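Local coordinates for beta-hexosaminidase (Neisseria gonorrhoeae, PDB 6JTJ), which probably cleaves terminal beta-1,4-linked N-acetylglucosamine from peptide-linked peptidoglycan fragments during cell wall recycling, at residues Gly128-Trp131 with Ser137-Glu140; Phe163-Asp168 with Arg245-Glu250; Ala175-Arg180 with Gly209-Gly214; Lys288-Ser293 with Gln351-Ser356; Arg312-Phe315 with Ile321-Val324. All blocks are in the same frame, centred on the assembly; numbering follows the deposited sequence.

Contact 1. Residues Gly128-Trp131 with Ser137-Glu140; sequences GQIW and SAAE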
# COMPACT_ATOMS: atom_id res chain seq x y z
N GLY C 128 3.39 5.28 19.33
CA GLY C 128 2.09 5.81 19.72
C GLY C 128 1.38 4.93 20.75
O GLY C 128 0.57 5.42 21.53
N GLN C 129 1.65 3.64 20.73
CA GLN C 129 1.09 2.74 21.74
C GLN C 129 1.76 2.99 23.10
O GLN C 129 1.09 2.91 24.13
CB GLN C 129 1.25 1.28 21.31
CG GLN C 129 0.34 0.93 20.17
CD GLN C 129 0.62 -0.44 19.58
OE1 GLN C 129 1.75 -0.94 19.60
NE2 GLN C 129 -0.42 -1.07 19.08
N ILE C 130 3.07 3.23 23.10
CA ILE C 130 3.78 3.61 24.32
C ILE C 130 3.20 4.93 24.85
O ILE C 130 3.00 5.09 26.04
CB ILE C 130 5.28 3.77 24.08
CG1 ILE C 130 5.91 2.42 23.78
CG2 ILE C 130 5.96 4.37 25.30
CD1 ILE C 130 7.34 2.46 23.31
N TRP C 131 2.88 5.86 23.95
CA TRP C 131 2.26 7.12 24.34
C TRP C 131 0.96 6.88 25.10
O TRP C 131 0.75 7.44 26.18
CB TRP C 131 2.00 7.98 23.09
CG TRP C 131 1.23 9.24 23.28
CD1 TRP C 131 -0.09 9.37 23.47
CD2 TRP C 131 1.76 10.58 23.21
NE1 TRP C 131 -0.44 10.69 23.56
CE2 TRP C 131 0.68 11.45 23.41
CE3 TRP C 131 3.03 11.11 23.02
CZ2 TRP C 131 0.83 12.83 23.41
CZ3 TRP C 131 3.18 12.50 23.03
CH2 TRP C 131 2.09 13.33 23.22
N SER C 137 6.00 11.19 27.97
CA SER C 137 7.40 11.32 28.26
C SER C 137 8.16 10.06 27.92
O SER C 137 9.27 10.11 27.37
CB SER C 137 7.55 11.70 29.74
OG SER C 137 8.90 11.73 30.09
N ALA C 138 7.60 8.92 28.28
CA ALA C 138 8.22 7.64 27.95
C ALA C 138 8.28 7.43 26.43
O ALA C 138 9.25 6.89 25.89
CB ALA C 138 7.44 6.49 28.60
N ALA C 139 7.21 7.84 25.76
CA ALA C 139 7.11 7.67 24.32
C ALA C 139 8.12 8.54 23.58
O ALA C 139 8.77 8.08 22.65
CB ALA C 139 5.68 7.97 23.86
N GLU C 140 8.26 9.81 24.00
CA GLU C 140 9.24 10.71 23.39
C GLU C 140 10.64 10.18 23.56
O GLU C 140 11.45 10.22 22.64
CB GLU C 140 9.13 12.12 23.94
CG GLU C 140 7.86 12.84 23.52
CD GLU C 140 7.85 14.31 23.95
OE1 GLU C 140 8.85 14.75 24.56
OE2 GLU C 140 6.85 15.02 23.66

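Contact 2. Residues Phe163-Asp168 with Arg245-Glu250; sequences FTPVLD and RIMSRE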
# COMPACT_ATOMS: atom_id res chain seq x y z
N PHE C 163 14.19 8.71 4.57
CA PHE C 163 12.92 9.36 4.29
C PHE C 163 11.91 9.02 5.39
O PHE C 163 11.08 8.14 5.25
CB PHE C 163 12.39 8.97 2.88
CG PHE C 163 13.21 9.53 1.73
CD1 PHE C 163 13.59 10.86 1.71
CD2 PHE C 163 13.59 8.73 0.66
CE1 PHE C 163 14.32 11.38 0.64
CE2 PHE C 163 14.32 9.26 -0.41
CZ PHE C 163 14.68 10.59 -0.42
N THR C 164 12.01 9.75 6.50
CA THR C 164 11.21 9.53 7.67
C THR C 164 11.26 10.85 8.45
O THR C 164 12.25 11.59 8.37
CB THR C 164 11.75 8.32 8.46
OG1 THR C 164 10.78 7.85 9.40
CG2 THR C 164 13.06 8.65 9.18
N PRO C 165 10.20 11.16 9.22
CA PRO C 165 9.05 10.36 9.57
C PRO C 165 7.77 10.57 8.77
O PRO C 165 7.52 11.66 8.23
CB PRO C 165 8.77 10.80 10.98
CG PRO C 165 9.06 12.27 10.94
CD PRO C 165 10.25 12.39 10.04
N VAL C 166 6.94 9.54 8.80
CA VAL C 166 5.54 9.63 8.43
C VAL C 166 4.79 10.50 9.44
O VAL C 166 4.83 10.24 10.64
CB VAL C 166 4.91 8.23 8.36
CG1 VAL C 166 3.40 8.31 8.17
CG2 VAL C 166 5.54 7.45 7.22
N LEU C 167 4.12 11.53 8.94
CA LEU C 167 3.34 12.47 9.73
C LEU C 167 1.85 12.32 9.46
O LEU C 167 1.02 13.05 10.01
CB LEU C 167 3.76 13.89 9.39
CG LEU C 167 5.22 14.24 9.64
CD1 LEU C 167 5.51 15.69 9.26
CD2 LEU C 167 5.60 14.01 11.09
N ASP C 168 1.50 11.35 8.62
CA ASP C 168 0.11 11.03 8.35
C ASP C 168 -0.58 10.58 9.63
O ASP C 168 0.04 9.93 10.48
CB ASP C 168 0.03 9.90 7.31
CG ASP C 168 0.75 10.25 6.01
OD1 ASP C 168 0.55 11.38 5.49
OD2 ASP C 168 1.48 9.37 5.49
N ARG C 245 3.25 21.66 9.77
CA ARG C 245 3.59 23.02 10.20
C ARG C 245 4.64 23.04 11.29
O ARG C 245 5.63 23.76 11.22
CB ARG C 245 2.37 23.76 10.73
CG ARG C 245 1.44 24.25 9.64
CD ARG C 245 0.47 25.20 10.32
NE ARG C 245 0.18 26.42 9.51
CZ ARG C 245 -0.49 26.44 8.36
NH1 ARG C 245 -0.99 25.33 7.87
NH2 ARG C 245 -0.67 27.59 7.70
N ILE C 246 4.41 22.21 12.30
CA ILE C 246 5.26 22.18 13.47
C ILE C 246 6.65 21.65 13.10
O ILE C 246 7.67 22.21 13.53
CB ILE C 246 4.60 21.34 14.58
CG1 ILE C 246 3.32 22.05 15.06
CG2 ILE C 246 5.55 21.14 15.74
CD1 ILE C 246 2.38 21.20 15.94
N MET C 247 6.70 20.57 12.32
CA MET C 247 8.00 20.02 11.88
C MET C 247 8.77 21.01 11.01
O MET C 247 9.98 21.15 11.15
CB MET C 247 7.79 18.72 11.15
CG MET C 247 7.41 17.58 12.07
SD MET C 247 8.84 16.95 12.95
CE MET C 247 9.63 15.96 11.69
N SER C 248 8.05 21.71 10.13
CA SER C 248 8.63 22.74 9.32
C SER C 248 9.29 23.80 10.21
O SER C 248 10.45 24.14 10.02
CB SER C 248 7.57 23.40 8.43
OG SER C 248 8.15 24.41 7.62
N ARG C 249 8.55 24.30 11.18
CA ARG C 249 9.06 25.29 12.12
C ARG C 249 10.31 24.82 12.82
O ARG C 249 11.23 25.58 13.03
CB ARG C 249 8.03 25.62 13.18
CG ARG C 249 8.06 27.07 13.61
CD ARG C 249 7.77 27.26 15.09
NE ARG C 249 6.57 26.55 15.55
CZ ARG C 249 6.53 25.62 16.51
NH1 ARG C 249 7.62 25.23 17.15
NH2 ARG C 249 5.36 25.06 16.82
N GLU C 250 10.35 23.53 13.16
CA GLU C 250 11.48 22.96 13.89
C GLU C 250 12.58 22.38 13.04
O GLU C 250 13.38 21.58 13.53
CB GLU C 250 10.96 21.91 14.87
CG GLU C 250 10.01 22.49 15.92
CD GLU C 250 10.68 23.53 16.79
OE1 GLU C 250 11.82 23.28 17.23
OE2 GLU C 250 10.07 24.61 16.99

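Contact 3. Residues Ala175-Arg180 with Gly209-Gly214; sequences AVIGNR and GKHFPG. With NAG (2-acetamido-2-deoxy-beta-D-glucopyranose), chain I.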
# COMPACT_ATOMS: atom_id res chain seq x y z
N ALA C 175 -4.77 1.59 4.58
CA ALA C 175 -4.00 0.38 4.89
C ALA C 175 -2.54 0.53 4.51
O ALA C 175 -1.67 0.06 5.21
CB ALA C 175 -4.58 -0.82 4.15
N VAL C 176 -2.26 1.19 3.40
CA VAL C 176 -0.90 1.33 2.96
C VAL C 176 -0.05 2.13 3.96
O VAL C 176 1.17 1.97 4.01
CB VAL C 176 -0.80 1.87 1.51
CG1 VAL C 176 -1.20 3.34 1.37
CG2 VAL C 176 0.61 1.68 0.99
N ILE C 177 -0.69 3.05 4.69
CA ILE C 177 -0.00 3.77 5.76
C ILE C 177 -0.03 2.83 6.95
O ILE C 177 1.02 2.41 7.41
CB ILE C 177 -0.64 5.13 6.09
CG1 ILE C 177 -0.64 6.07 4.88
CG2 ILE C 177 0.07 5.79 7.27
CD1 ILE C 177 0.70 6.31 4.24
N GLY C 178 -1.22 2.47 7.40
CA GLY C 178 -1.39 1.48 8.44
C GLY C 178 -0.63 1.76 9.72
O GLY C 178 -0.75 2.84 10.28
N ASN C 179 0.21 0.82 10.12
CA ASN C 179 1.00 1.02 11.29
C ASN C 179 2.24 1.94 11.08
O ASN C 179 3.02 2.15 11.99
CB ASN C 179 1.33 -0.34 11.91
CG ASN C 179 2.41 -1.09 11.14
OD1 ASN C 179 3.00 -0.57 10.20
ND2 ASN C 179 2.69 -2.32 11.56
N ARG C 180 2.41 2.50 9.90
CA ARG C 180 3.49 3.45 9.65
C ARG C 180 3.22 4.81 10.29
O ARG C 180 4.14 5.63 10.41
CB ARG C 180 3.72 3.63 8.18
CG ARG C 180 4.19 2.35 7.48
CD ARG C 180 3.94 2.45 6.00
NE ARG C 180 4.79 3.47 5.40
CZ ARG C 180 4.60 3.98 4.19
NH1 ARG C 180 3.57 3.59 3.47
NH2 ARG C 180 5.45 4.89 3.71
N GLY C 209 9.38 14.72 6.15
CA GLY C 209 8.01 14.45 6.52
C GLY C 209 7.21 13.90 5.35
O GLY C 209 7.36 14.39 4.25
N LYS C 210 6.39 12.90 5.61
CA LYS C 210 5.57 12.27 4.57
C LYS C 210 4.15 12.06 5.09
O LYS C 210 4.01 11.75 6.28
CB LYS C 210 6.13 10.88 4.23
CG LYS C 210 7.63 10.83 4.08
CD LYS C 210 8.08 9.58 3.32
CE LYS C 210 7.97 8.31 4.14
NZ LYS C 210 8.98 7.31 3.64
N HIS C 211 3.09 12.16 4.27
CA HIS C 211 3.11 12.55 2.87
C HIS C 211 2.23 13.78 2.77
O HIS C 211 1.03 13.70 2.94
CB HIS C 211 2.57 11.42 1.99
CG HIS C 211 3.28 10.13 2.19
ND1 HIS C 211 3.06 9.32 3.29
CD2 HIS C 211 4.21 9.50 1.44
CE1 HIS C 211 3.81 8.24 3.19
NE2 HIS C 211 4.52 8.33 2.08
N PHE C 212 2.86 14.93 2.51
CA PHE C 212 2.19 16.22 2.57
C PHE C 212 1.07 16.29 1.55
O PHE C 212 1.28 15.94 0.39
CB PHE C 212 3.19 17.34 2.26
CG PHE C 212 2.58 18.71 2.26
CD1 PHE C 212 2.44 19.42 3.44
CD2 PHE C 212 2.14 19.27 1.09
CE1 PHE C 212 1.87 20.67 3.45
CE2 PHE C 212 1.58 20.54 1.08
CZ PHE C 212 1.45 21.24 2.26
N PRO C 213 -0.10 16.82 1.93
CA PRO C 213 -0.51 17.41 3.20
C PRO C 213 -1.22 16.45 4.16
O PRO C 213 -1.80 16.92 5.16
CB PRO C 213 -1.49 18.48 2.74
CG PRO C 213 -2.18 17.83 1.59
CD PRO C 213 -1.16 16.97 0.92
N GLY C 214 -1.13 15.14 3.91
CA GLY C 214 -1.70 14.14 4.83
C GLY C 214 -2.39 13.02 4.09
O GLY C 214 -3.39 13.24 3.41
C1 NAG I . 6.39 6.35 -2.15
C2 NAG I . 6.08 6.05 -0.67
C3 NAG I . 6.95 6.88 0.23
C4 NAG I . 8.42 6.75 -0.16
C5 NAG I . 8.65 7.17 -1.59
C6 NAG I . 10.08 6.86 -2.04
C7 NAG I . 3.86 5.59 0.39
C8 NAG I . 4.41 4.30 0.85
N2 NAG I . 4.70 6.34 -0.33
O1 NAG I . 5.98 5.28 -2.97
O3 NAG I . 6.73 6.48 1.57
O4 NAG I . 9.26 7.49 0.70
O5 NAG I . 7.78 6.44 -2.43
O6 NAG I . 10.38 5.47 -2.03
O7 NAG I . 2.68 5.89 0.63

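Contact 4. Residues Lys288-Ser293 with Gln351-Ser356; sequences KGVIFS and QYMENS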
# COMPACT_ATOMS: atom_id res chain seq x y z
N LYS C 288 11.06 26.06 3.92
CA LYS C 288 12.19 26.39 3.07
C LYS C 288 13.02 25.21 2.60
O LYS C 288 14.03 25.40 1.92
CB LYS C 288 13.11 27.38 3.80
CG LYS C 288 12.37 28.63 4.29
CD LYS C 288 13.34 29.78 4.40
CE LYS C 288 12.71 31.00 5.04
NZ LYS C 288 11.39 31.29 4.41
N GLY C 289 12.62 24.00 2.95
CA GLY C 289 13.40 22.83 2.59
C GLY C 289 13.07 22.26 1.23
O GLY C 289 12.46 22.91 0.39
N VAL C 290 13.51 21.02 1.02
CA VAL C 290 13.28 20.32 -0.25
C VAL C 290 11.84 19.84 -0.36
O VAL C 290 11.28 19.25 0.58
CB VAL C 290 14.18 19.07 -0.36
CG1 VAL C 290 13.73 18.15 -1.50
CG2 VAL C 290 15.62 19.49 -0.52
N ILE C 291 11.24 20.08 -1.51
CA ILE C 291 10.03 19.39 -1.89
C ILE C 291 10.43 18.36 -2.94
O ILE C 291 10.80 18.74 -4.07
CB ILE C 291 8.98 20.35 -2.42
CG1 ILE C 291 8.61 21.37 -1.35
CG2 ILE C 291 7.72 19.60 -2.85
CD1 ILE C 291 7.70 22.48 -1.84
N PHE C 292 10.38 17.08 -2.58
CA PHE C 292 10.55 16.01 -3.56
C PHE C 292 9.29 15.80 -4.39
O PHE C 292 8.21 16.11 -3.93
CB PHE C 292 10.87 14.71 -2.87
CG PHE C 292 12.24 14.64 -2.30
CD1 PHE C 292 13.35 14.60 -3.14
CD2 PHE C 292 12.43 14.61 -0.93
CE1 PHE C 292 14.62 14.52 -2.62
CE2 PHE C 292 13.71 14.53 -0.41
CZ PHE C 292 14.80 14.49 -1.25
N SER C 293 9.43 15.25 -5.60
CA SER C 293 8.27 14.89 -6.42
C SER C 293 7.83 13.50 -6.00
O SER C 293 8.50 12.84 -5.24
CB SER C 293 8.65 14.85 -7.91
OG SER C 293 9.33 13.65 -8.23
N GLN C 351 22.28 20.76 0.38
CA GLN C 351 23.39 20.76 1.33
C GLN C 351 22.91 20.61 2.77
O GLN C 351 23.56 19.95 3.57
CB GLN C 351 24.27 22.03 1.19
CG GLN C 351 25.57 21.98 2.04
CD GLN C 351 26.37 20.63 2.02
OE1 GLN C 351 26.38 19.86 1.05
NE2 GLN C 351 27.03 20.36 3.14
N TYR C 352 21.78 21.22 3.09
CA TYR C 352 21.15 21.05 4.39
C TYR C 352 20.92 19.56 4.74
O TYR C 352 20.96 19.19 5.90
CB TYR C 352 19.84 21.82 4.43
CG TYR C 352 19.18 21.91 5.79
CD1 TYR C 352 19.75 22.66 6.83
CD2 TYR C 352 17.98 21.26 6.03
CE1 TYR C 352 19.13 22.75 8.07
CE2 TYR C 352 17.35 21.34 7.26
CZ TYR C 352 17.93 22.07 8.28
OH TYR C 352 17.28 22.12 9.49
N MET C 353 20.73 18.71 3.73
CA MET C 353 20.50 17.28 3.95
C MET C 353 21.77 16.43 4.10
O MET C 353 21.67 15.25 4.40
CB MET C 353 19.65 16.70 2.82
CG MET C 353 18.24 17.28 2.76
SD MET C 353 17.22 16.46 1.52
CE MET C 353 18.21 16.56 0.02
N GLU C 354 22.94 17.02 3.87
CA GLU C 354 24.19 16.25 3.97
C GLU C 354 24.34 15.74 5.40
O GLU C 354 23.98 16.42 6.36
CB GLU C 354 25.44 17.06 3.58
CG GLU C 354 26.51 16.16 2.96
CD GLU C 354 27.67 16.94 2.34
OE1 GLU C 354 28.41 16.38 1.48
OE2 GLU C 354 27.83 18.13 2.72
N ASN C 355 24.84 14.52 5.52
CA ASN C 355 25.08 13.94 6.83
C ASN C 355 26.08 14.80 7.60
O ASN C 355 27.07 15.27 7.03
CB ASN C 355 25.63 12.53 6.73
CG ASN C 355 25.35 11.73 7.99
OD1 ASN C 355 25.95 11.98 9.02
ND2 ASN C 355 24.45 10.75 7.90
N SER C 356 25.82 15.02 8.87
CA SER C 356 26.65 15.89 9.68
C SER C 356 27.78 15.14 10.42
O SER C 356 28.63 15.77 11.00
CB SER C 356 25.76 16.71 10.64
OG SER C 356 25.13 15.88 11.59

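Contact 5. Residues Arg312-Phe315 with Ile321-Val324; sequences RISF and IVLV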
# COMPACT_ATOMS: atom_id res chain seq x y z
N ARG C 312 8.74 18.29 -16.04
CA ARG C 312 8.46 19.69 -16.24
C ARG C 312 7.29 20.14 -15.38
O ARG C 312 7.36 21.20 -14.75
CB ARG C 312 8.16 19.99 -17.72
CG ARG C 312 8.02 21.48 -18.06
CD ARG C 312 7.56 21.72 -19.50
NE ARG C 312 6.16 21.34 -19.70
CZ ARG C 312 5.11 22.04 -19.26
NH1 ARG C 312 5.27 23.18 -18.60
NH2 ARG C 312 3.88 21.59 -19.48
N ILE C 313 6.21 19.37 -15.38
CA ILE C 313 5.02 19.78 -14.62
C ILE C 313 5.29 19.69 -13.10
O ILE C 313 4.76 20.48 -12.34
CB ILE C 313 3.71 19.06 -15.03
CG1 ILE C 313 3.83 17.55 -14.91
CG2 ILE C 313 3.30 19.46 -16.45
CD1 ILE C 313 2.50 16.84 -15.11
N SER C 314 6.14 18.75 -12.69
CA SER C 314 6.56 18.67 -11.30
C SER C 314 7.33 19.90 -10.84
O SER C 314 7.00 20.49 -9.82
CB SER C 314 7.41 17.44 -11.05
OG SER C 314 6.67 16.27 -11.27
N PHE C 315 8.37 20.29 -11.59
CA PHE C 315 9.13 21.49 -11.28
C PHE C 315 8.25 22.73 -11.29
O PHE C 315 8.33 23.56 -10.38
CB PHE C 315 10.26 21.73 -12.27
CG PHE C 315 11.35 20.72 -12.17
CD1 PHE C 315 12.01 20.50 -10.97
CD2 PHE C 315 11.74 20.00 -13.28
CE1 PHE C 315 13.01 19.56 -10.87
CE2 PHE C 315 12.76 19.07 -13.19
CZ PHE C 315 13.40 18.85 -11.99
N ILE C 321 13.21 18.67 -6.53
CA ILE C 321 13.95 17.51 -6.94
C ILE C 321 12.98 16.40 -7.36
O ILE C 321 12.04 16.11 -6.63
CB ILE C 321 14.81 16.98 -5.79
CG1 ILE C 321 15.93 17.97 -5.45
CG2 ILE C 321 15.42 15.62 -6.12
CD1 ILE C 321 16.50 17.82 -4.05
N VAL C 322 13.19 15.82 -8.53
CA VAL C 322 12.32 14.77 -9.02
C VAL C 322 12.95 13.41 -8.82
O VAL C 322 14.15 13.23 -9.04
CB VAL C 322 11.90 14.97 -10.50
CG1 VAL C 322 11.08 16.23 -10.68
CG2 VAL C 322 13.10 15.00 -11.44
N LEU C 323 12.13 12.46 -8.41
CA LEU C 323 12.56 11.10 -8.19
C LEU C 323 12.20 10.26 -9.40
O LEU C 323 11.07 10.30 -9.85
CB LEU C 323 11.85 10.50 -6.98
CG LEU C 323 12.61 10.52 -5.67
CD1 LEU C 323 12.85 11.96 -5.24
CD2 LEU C 323 11.86 9.74 -4.59
N VAL C 324 13.17 9.50 -9.90
CA VAL C 324 12.95 8.61 -11.03
C VAL C 324 13.58 7.28 -10.69
O VAL C 324 14.78 7.12 -10.82
CB VAL C 324 13.56 9.17 -12.33
CG1 VAL C 324 13.13 8.34 -13.54
CG2 VAL C 324 13.15 10.62 -12.54

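Contact 1. Residues Gly128-Trp131 with Ser137-Glu140
Trp131 and Ala139 meet where two consecutive helices pack at very short range, their CA atoms 4.9 Å apart. The methyl of Ala139 points at the other helix and rests on its backbone, with its CB 3.5 Å from Trp131 N. The Trp131 side chain starts here. Trp131 CB lies 3.8 Å from Ala139 CB. CG is anti to the backbone N (chi1 173°), which carries the indole past Ala139 CB toward helix 186-202. The ring meets Ala139 CB only at its edge, near its plane, with Trp131 CE3 4.2 Å away. The two segments belong to helices 124-134 and 136-155, joined by a sharp turn into a helical hairpin whose two segments run roughly antiparallel at the surface of the domain. Further along the ring, Trp131 CZ3 comes within 4.5 Å of Glu140 OE2, again at the edge. Beyond it, the indole touches Ala188 and Leu192 of helix 186-202 and meets the ring of His183. Next to it, Ile130 uses its CG2 branch, 3.6 Å from Ala139 CA. Ile130 CG2 is also 4.2 Å from Ala138 CB. No hydrogen bond joins the two segments.

Contact 2. Residues Phe163-Asp168 with Arg245-Glu250
Leu167 and Met247 carry the closest backbone approach, yet their CA atoms are 9.1 Å apart, so an irregular chain and a helix meet through side chains alone. The chain 163-168 follows strand 161-162 and has a cis peptide bond before Pro165. Segment 245-250 takes in the last turn of helix 242-249, and Glu250 is the first residue to leave helical geometry.

Met247 makes both contacts. Its CB points toward the loop, and CG lies beside the backbone N (chi1 -73°). The chain then bends at both following torsions, chi2 -78° and chi3 -77°. This curl separates the two touching parts of the side chain. Met247 CG meets the forked end of Leu167, 3.9 Å from Leu167 CD1 and 4.1 Å from Leu167 CD2. The terminal methyl, Met247 CE, instead reaches the CG end of the proline, 3.8 Å from Pro165 CG. Pro165 CD is nearly as close to Met247 CE, at 4.0 Å. All three residues are buried, and no hydrogen bond crosses the contact.

Backbone bonds to Lys210 tie Pro165 and Leu167 to strand 208-212. Met247 also touches Gln197, and Leu167 touches Ala193, both on helix 186-202. The loop thus lies between that strand and the helical layer. Strand-end loops of this kind, backed by outer helices, build the substrate site of the (beta/alpha)8 barrel of glycoside hydrolase family 3.

Contact 3. Residues Ala175-Arg180 with Gly209-Gly214
Arg180 NH2 lies at the edge of the His211 imidazole, near its plane and 3.8 Å from His211 CE1. One face of the imidazole is covered by its own neighbour, Lys210 CB, which sits over the ring centre. Lys210 CE lies at the edge of the guanidinium. These groups line the sugar site of the family 3 barrel. The sequence Lys-His-Phe-Pro-Gly at 210-214 belongs to the family signature, and the peptide bond before His211 is cis. Ile177 CD1 approaches the imidazole obliquely, at 3.8 Å from His211 CE1.

The bound N-acetylglucosamine presents its O3 to three side chains. Arg180 NH2 gives it a weak bond, bent to 128°. Lys210 NZ donates to it as well and also reaches O4, at 3.0 Å. Both cations share Glu107: OE1 pairs with Arg180 NE and OE2 with Lys210 NZ. Asp105 OD2 and, from the second subunit, Asp221 O also bond the sugar. Asp168 OD2 holds His211 ND1 and so fixes the turn of the imidazole. That places His211 NE2 2.9 Å from O3 of the sugar, in a nearly straight hydrogen bond of 164°.

Contact 4. Residues Lys288-Ser293 with Gln351-Ser356
Met353 meets Val290 and Phe292 in an apolar, Met-aromatic contact deep inside the chain, where segment 351-356 reaches the start of strand 290-295. The backbones stay apart, with the CA atoms of Val290 and Met353 8.9 Å from each other. Met353 spans the gap. Its CB points at the strand, and the chain runs out extended (chi2 -174°) before bending at its last torsion. The Met353 and Val290 side chains cross at about a right angle. Met353 CE lies 3.9 Å from Val290 CG2, and Met353 SD is 4.0 Å from the same atom.

Phe292 arrives from the opposite direction. Its far end does the touching, with Phe292 CZ 4.2 Å from Met353 SD. Met353 SD lies 5.3 Å from the Phe292 ring centroid and 66° off the ring normal, so it stands neither squarely over the ring nor in its plane. The other branch of Val290, CG1, covers one face of the phenyl over its centre. Val290 CG1 and Met353 SD are on the same side of the ring plane, one over the centre and the other out toward CZ.

Val290 and Phe292 alternate with Ile291, which turns to helix 274-284. The two touching residues instead face Ala254 and Ile321 on the neighbouring strands, and Phe292 meets the Phe163 ring edge to face. Met353 packs on them near the N-terminal end of the strand. Alternate strand residues turned inward in this way form the core of a (beta/alpha)8 barrel.

Contact 5. Residues Arg312-Phe315 with Ile321-Val324
Helix segment 312-315 passes the strand that follows it, with CA distances of 7.3 Å from Ser314 to Val322 and 7.6 Å from Phe315 to Ile321. Helix 307-317 links strand 290-295 to strand 321-323, parallel neighbours in the sheet, so this is the helix-to-strand half of a beta-alpha-beta crossover in the barrel. Val322 points outward at the helix.

Its CG1 methyl lies over one face of the Phe315 ring, offset toward the rim. Val322 CG1 is 4.0 Å from the Phe315 ring centroid and 23° off the ring normal, a CH-pi contact. The nearest ring atom is Phe315 CZ, 3.7 Å from Val322 CG1. Val322 CG2 takes the crowded position between backbone N and carbonyl carbon, and it too touches Phe315 CZ, at 3.9 Å.

Ser314 joins with its carbon. Its CB is 3.9 Å from Val322 CG1, while its OG lies beside the backbone N (chi1 -63°) and bonds Arg310 O one turn back. The serine hydroxyl is thereby satisfied within the helix, and what Ser314 offers the strand is apolar. Helix and strand are held here by dispersion and CH-pi contact, without a hydrogen bond between them.

From the N terminus, contact 1 comes first and closes a short turn between two successive helices at the surface; the others follow it in series. Contact 2 closes a long loop from 163-168 to 245-250, and contact 3 is nested inside it. The two meet at strand 208-212, which carries one side of contact 3 and binds the loop of contact 2. Contact 4 then closes the loop from 288-293 to 351-356, with contact 5 nested within; Ser293 bonds Ile321 and Leu323 across their adjacent strands. No loops cross. Contacts 2 and 4 touch in the barrel core. Contacts 2 to 5 tie barrel strands to sugar-site loops and outer helices, while contacts 1 and 5 lie on opposite sides of the chain's centre.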